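Local coordinates for EXOU (Pseudomonas aeruginosa, PDB 4AKX), which probably acts as a patatin-like phospholipase that, as a type III secretion toxin, kills host cells, and is bound by the chaperone SpcU, at residues Arg341-Ile346 and Arg392-Val397. Sequence-based numbering, arbitrary orientation.
Sequences RNDNLI and REQTVV
I346 and T395 pair in parallel where strand 395-397 joins the edge of the mixed sheet of the patatin-like phospholipase fold, next to strand 343-348. The contact illustrates how a glutamine side chain can stand in for a missing stretch of edge strand. Ahead of the bridge, the chain of 392-397 is still in a type I turn, closed by T395 N on R392 O, so it offers no extended backbone to N344. The side chain of Q394 supplies the acceptor instead: with CG beside its own backbone N (chi1 -58°) and the chain extended beyond, its amide reaches back along strand 343-346, and OE1 accepts N344 N at 3.1 Å. The N-H points well at the oxygen, 159° at the hydrogen, yet approaches from above the amide plane. Two residues on, the backbone takes over, as I346 N donates to Q394 O at 3.0 Å.

Q394 OE1 and the D343 carboxylate, both acceptors, lie side by side with the amide and carboxylate planes nearly perpendicular (85°). R340 reconciles them, since its NH2 binds both D343 OD1 and Q394 OE1; R74 and R442 pair with D343 OD2, so the buried acid probably remains ionised. On the other side of strand 343-346, L345 forms backbone hydrogen bonds with S79 and V81 of strand 77-82. L345 CD1 meets V396 CG1 at 3.4 Å, while helix 423-441 covers the leucine. On the face that I346 shares with T395, I346 CD1 packs 3.6 Å from Q394 CB. At the bridge itself, T395 OG1 donates to I346 O across 2.9 Å, from above the carbonyl plane.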
ATOM      1  N   ARG B 341       2.025 -40.498  -4.649  1.00 85.29           N
ATOM      2  CA  ARG B 341       1.950 -41.887  -5.122  1.00 87.30           C
ATOM      3  C   ARG B 341       3.035 -42.313  -6.075  1.00 86.42           C
ATOM      4  O   ARG B 341       3.182 -43.498  -6.363  1.00 91.60           O
ATOM      5  CB  ARG B 341       0.558 -42.295  -5.614  1.00 90.03           C
ATOM      6  CG  ARG B 341      -0.037 -41.477  -6.733  1.00 96.94           C
ATOM      7  CD  ARG B 341      -1.286 -42.184  -7.254  1.00109.08           C
ATOM      8  NE  ARG B 341      -2.326 -41.252  -7.698  1.00121.19           N
ATOM      9  CZ  ARG B 341      -3.626 -41.545  -7.764  1.00127.86           C
ATOM     10  NH1 ARG B 341      -4.056 -42.750  -7.414  1.00135.65           N
ATOM     11  NH2 ARG B 341      -4.501 -40.633  -8.177  1.00125.95           N
ATOM     12  N   ASN B 342       3.827 -41.363  -6.535  1.00 86.39           N
ATOM     13  CA  ASN B 342       4.858 -41.678  -7.502  1.00 89.15           C
ATOM     14  C   ASN B 342       5.806 -40.516  -7.690  1.00 91.25           C
ATOM     15  O   ASN B 342       5.622 -39.457  -7.116  1.00 93.34           O
ATOM     16  CB  ASN B 342       4.227 -42.050  -8.839  1.00 86.72           C
ATOM     17  CG  ASN B 342       3.497 -40.900  -9.451  1.00 86.40           C
ATOM     18  OD1 ASN B 342       4.116 -39.959  -9.938  1.00 87.22           O
ATOM     19  ND2 ASN B 342       2.173 -40.938  -9.392  1.00 87.71           N
ATOM     20  N   ASP B 343       6.822 -40.733  -8.507  1.00 93.75           N
ATOM     21  CA  ASP B 343       7.866 -39.762  -8.729  1.00 91.51           C
ATOM     22  C   ASP B 343       7.948 -39.517 -10.209  1.00 92.22           C
ATOM     23  O   ASP B 343       7.516 -40.346 -11.014  1.00 94.42           O
ATOM     24  CB  ASP B 343       9.204 -40.320  -8.253  1.00 93.95           C
ATOM     25  CG  ASP B 343       9.618 -39.782  -6.903  1.00 97.66           C
ATOM     26  OD1 ASP B 343       8.724 -39.472  -6.090  1.00100.26           O
ATOM     27  OD2 ASP B 343      10.844 -39.659  -6.659  1.00 97.49           O
ATOM     28  N   ASN B 344       8.546 -38.394 -10.567  1.00 93.10           N
ATOM     29  CA  ASN B 344       8.805 -38.075 -11.950  1.00 91.35           C
ATOM     30  C   ASN B 344      10.271 -37.929 -12.234  1.00 93.51           C
ATOM     31  O   ASN B 344      11.010 -37.344 -11.447  1.00 94.87           O
ATOM     32  CB  ASN B 344       8.099 -36.795 -12.313  1.00 89.75           C
ATOM     33  CG  ASN B 344       6.622 -36.976 -12.377  1.00 88.65           C
ATOM     34  OD1 ASN B 344       6.124 -37.652 -13.266  1.00 92.26           O
ATOM     35  ND2 ASN B 344       5.907 -36.412 -11.415  1.00 87.14           N
ATOM     36  N   LEU B 345      10.698 -38.472 -13.363  1.00 95.83           N
ATOM     37  CA  LEU B 345      12.001 -38.122 -13.908  1.00 97.36           C
ATOM     38  C   LEU B 345      11.767 -37.071 -14.963  1.00 97.74           C
ATOM     39  O   LEU B 345      11.109 -37.341 -15.980  1.00101.16           O
ATOM     40  CB  LEU B 345      12.694 -39.347 -14.513  1.00 95.05           C
ATOM     41  CG  LEU B 345      14.171 -39.185 -14.890  1.00 94.37           C
ATOM     42  CD1 LEU B 345      14.951 -38.351 -13.891  1.00 92.14           C
ATOM     43  CD2 LEU B 345      14.815 -40.550 -15.063  1.00 96.34           C
ATOM     44  N   ILE B 346      12.241 -35.861 -14.702  1.00 93.55           N
ATOM     45  CA  ILE B 346      11.939 -34.767 -15.576  1.00 94.73           C
ATOM     46  C   ILE B 346      13.210 -34.377 -16.275  1.00 99.78           C
ATOM     47  O   ILE B 346      14.152 -33.924 -15.631  1.00106.76           O
ATOM     48  CB  ILE B 346      11.383 -33.564 -14.806  1.00 96.45           C
ATOM     49  CG1 ILE B 346      10.315 -34.013 -13.801  1.00 99.05           C
ATOM     50  CG2 ILE B 346      10.784 -32.555 -15.767  1.00 95.69           C
ATOM     51  CD1 ILE B 346      10.312 -33.239 -12.490  1.00 98.28           C
ATOM     52  N   ARG B 392      12.388 -29.428  -8.662  1.00109.81           N
ATOM     53  CA  ARG B 392      13.827 -29.407  -8.822  1.00113.68           C
ATOM     54  C   ARG B 392      14.443 -30.777  -8.468  1.00114.15           C
ATOM     55  O   ARG B 392      15.302 -31.289  -9.188  1.00118.56           O
ATOM     56  CB  ARG B 392      14.419 -28.305  -7.947  1.00115.85           C
ATOM     57  CG  ARG B 392      15.918 -28.105  -8.099  1.00122.93           C
ATOM     58  CD  ARG B 392      16.265 -27.271  -9.329  1.00127.96           C
ATOM     59  NE  ARG B 392      15.549 -25.988  -9.386  1.00129.10           N
ATOM     60  CZ  ARG B 392      15.924 -24.875  -8.750  1.00129.87           C
ATOM     61  NH1 ARG B 392      16.998 -24.872  -7.968  1.00130.03           N
ATOM     62  NH2 ARG B 392      15.213 -23.762  -8.891  1.00128.13           N
ATOM     63  N   GLU B 393      13.975 -31.374  -7.377  1.00110.14           N
ATOM     64  CA  GLU B 393      14.571 -32.589  -6.845  1.00107.79           C
ATOM     65  C   GLU B 393      14.394 -33.735  -7.825  1.00103.04           C
ATOM     66  O   GLU B 393      15.165 -34.690  -7.822  1.00103.40           O
ATOM     67  CB  GLU B 393      13.946 -32.928  -5.481  1.00111.16           C
ATOM     68  CG  GLU B 393      14.414 -34.230  -4.841  1.00115.08           C
ATOM     69  CD  GLU B 393      15.638 -34.050  -3.963  1.00123.70           C
ATOM     70  OE1 GLU B 393      16.610 -33.386  -4.406  1.00128.31           O
ATOM     71  OE2 GLU B 393      15.638 -34.591  -2.832  1.00126.89           O
ATOM     72  N   GLN B 394      13.383 -33.623  -8.674  1.00 99.70           N
ATOM     73  CA  GLN B 394      13.033 -34.698  -9.595  1.00 98.32           C
ATOM     74  C   GLN B 394      13.403 -34.338 -11.020  1.00 98.92           C
ATOM     75  O   GLN B 394      12.972 -34.993 -11.965  1.00 98.31           O
ATOM     76  CB  GLN B 394      11.542 -34.962  -9.557  1.00 96.11           C
ATOM     77  CG  GLN B 394      10.971 -35.320  -8.208  1.00 97.16           C
ATOM     78  CD  GLN B 394       9.565 -35.874  -8.334  1.00 96.62           C
ATOM     79  OE1 GLN B 394       9.276 -36.983  -7.880  1.00 96.42           O
ATOM     80  NE2 GLN B 394       8.690 -35.119  -8.985  1.00 96.69           N
ATOM     81  N   THR B 395      14.182 -33.282 -11.182  1.00101.48           N
ATOM     82  CA  THR B 395      14.531 -32.830 -12.513  1.00105.13           C
ATOM     83  C   THR B 395      16.038 -32.840 -12.761  1.00110.47           C
ATOM     84  O   THR B 395      16.808 -32.085 -12.129  1.00113.95           O
ATOM     85  CB  THR B 395      13.873 -31.460 -12.858  1.00105.55           C
ATOM     86  OG1 THR B 395      13.616 -31.392 -14.259  1.00102.73           O
ATOM     87  CG2 THR B 395      14.747 -30.257 -12.436  1.00107.69           C
ATOM     88  N   VAL B 396      16.461 -33.741 -13.643  1.00112.46           N
ATOM     89  CA  VAL B 396      17.818 -33.695 -14.204  1.00118.72           C
ATOM     90  C   VAL B 396      17.852 -32.926 -15.534  1.00117.89           C
ATOM     91  O   VAL B 396      16.990 -33.099 -16.397  1.00112.11           O
ATOM     92  CB  VAL B 396      18.481 -35.103 -14.307  1.00119.86           C
ATOM     93  CG1 VAL B 396      17.437 -36.187 -14.551  1.00118.11           C
ATOM     94  CG2 VAL B 396      19.574 -35.131 -15.379  1.00117.71           C
ATOM     95  N   VAL B 397      18.849 -32.057 -15.668  1.00122.08           N
ATOM     96  CA  VAL B 397      18.844 -31.024 -16.692  1.00123.61           C
ATOM     97  C   VAL B 397      20.138 -31.079 -17.518  1.00124.82           C
ATOM     98  O   VAL B 397      21.180 -30.597 -17.083  1.00124.16           O
ATOM     99  CB  VAL B 397      18.607 -29.621 -16.056  1.00122.98           C
ATOM    100  CG1 VAL B 397      19.771 -29.202 -15.170  1.00123.67           C
ATOM    101  CG2 VAL B 397      18.314 -28.572 -17.117  1.00127.79           C
TER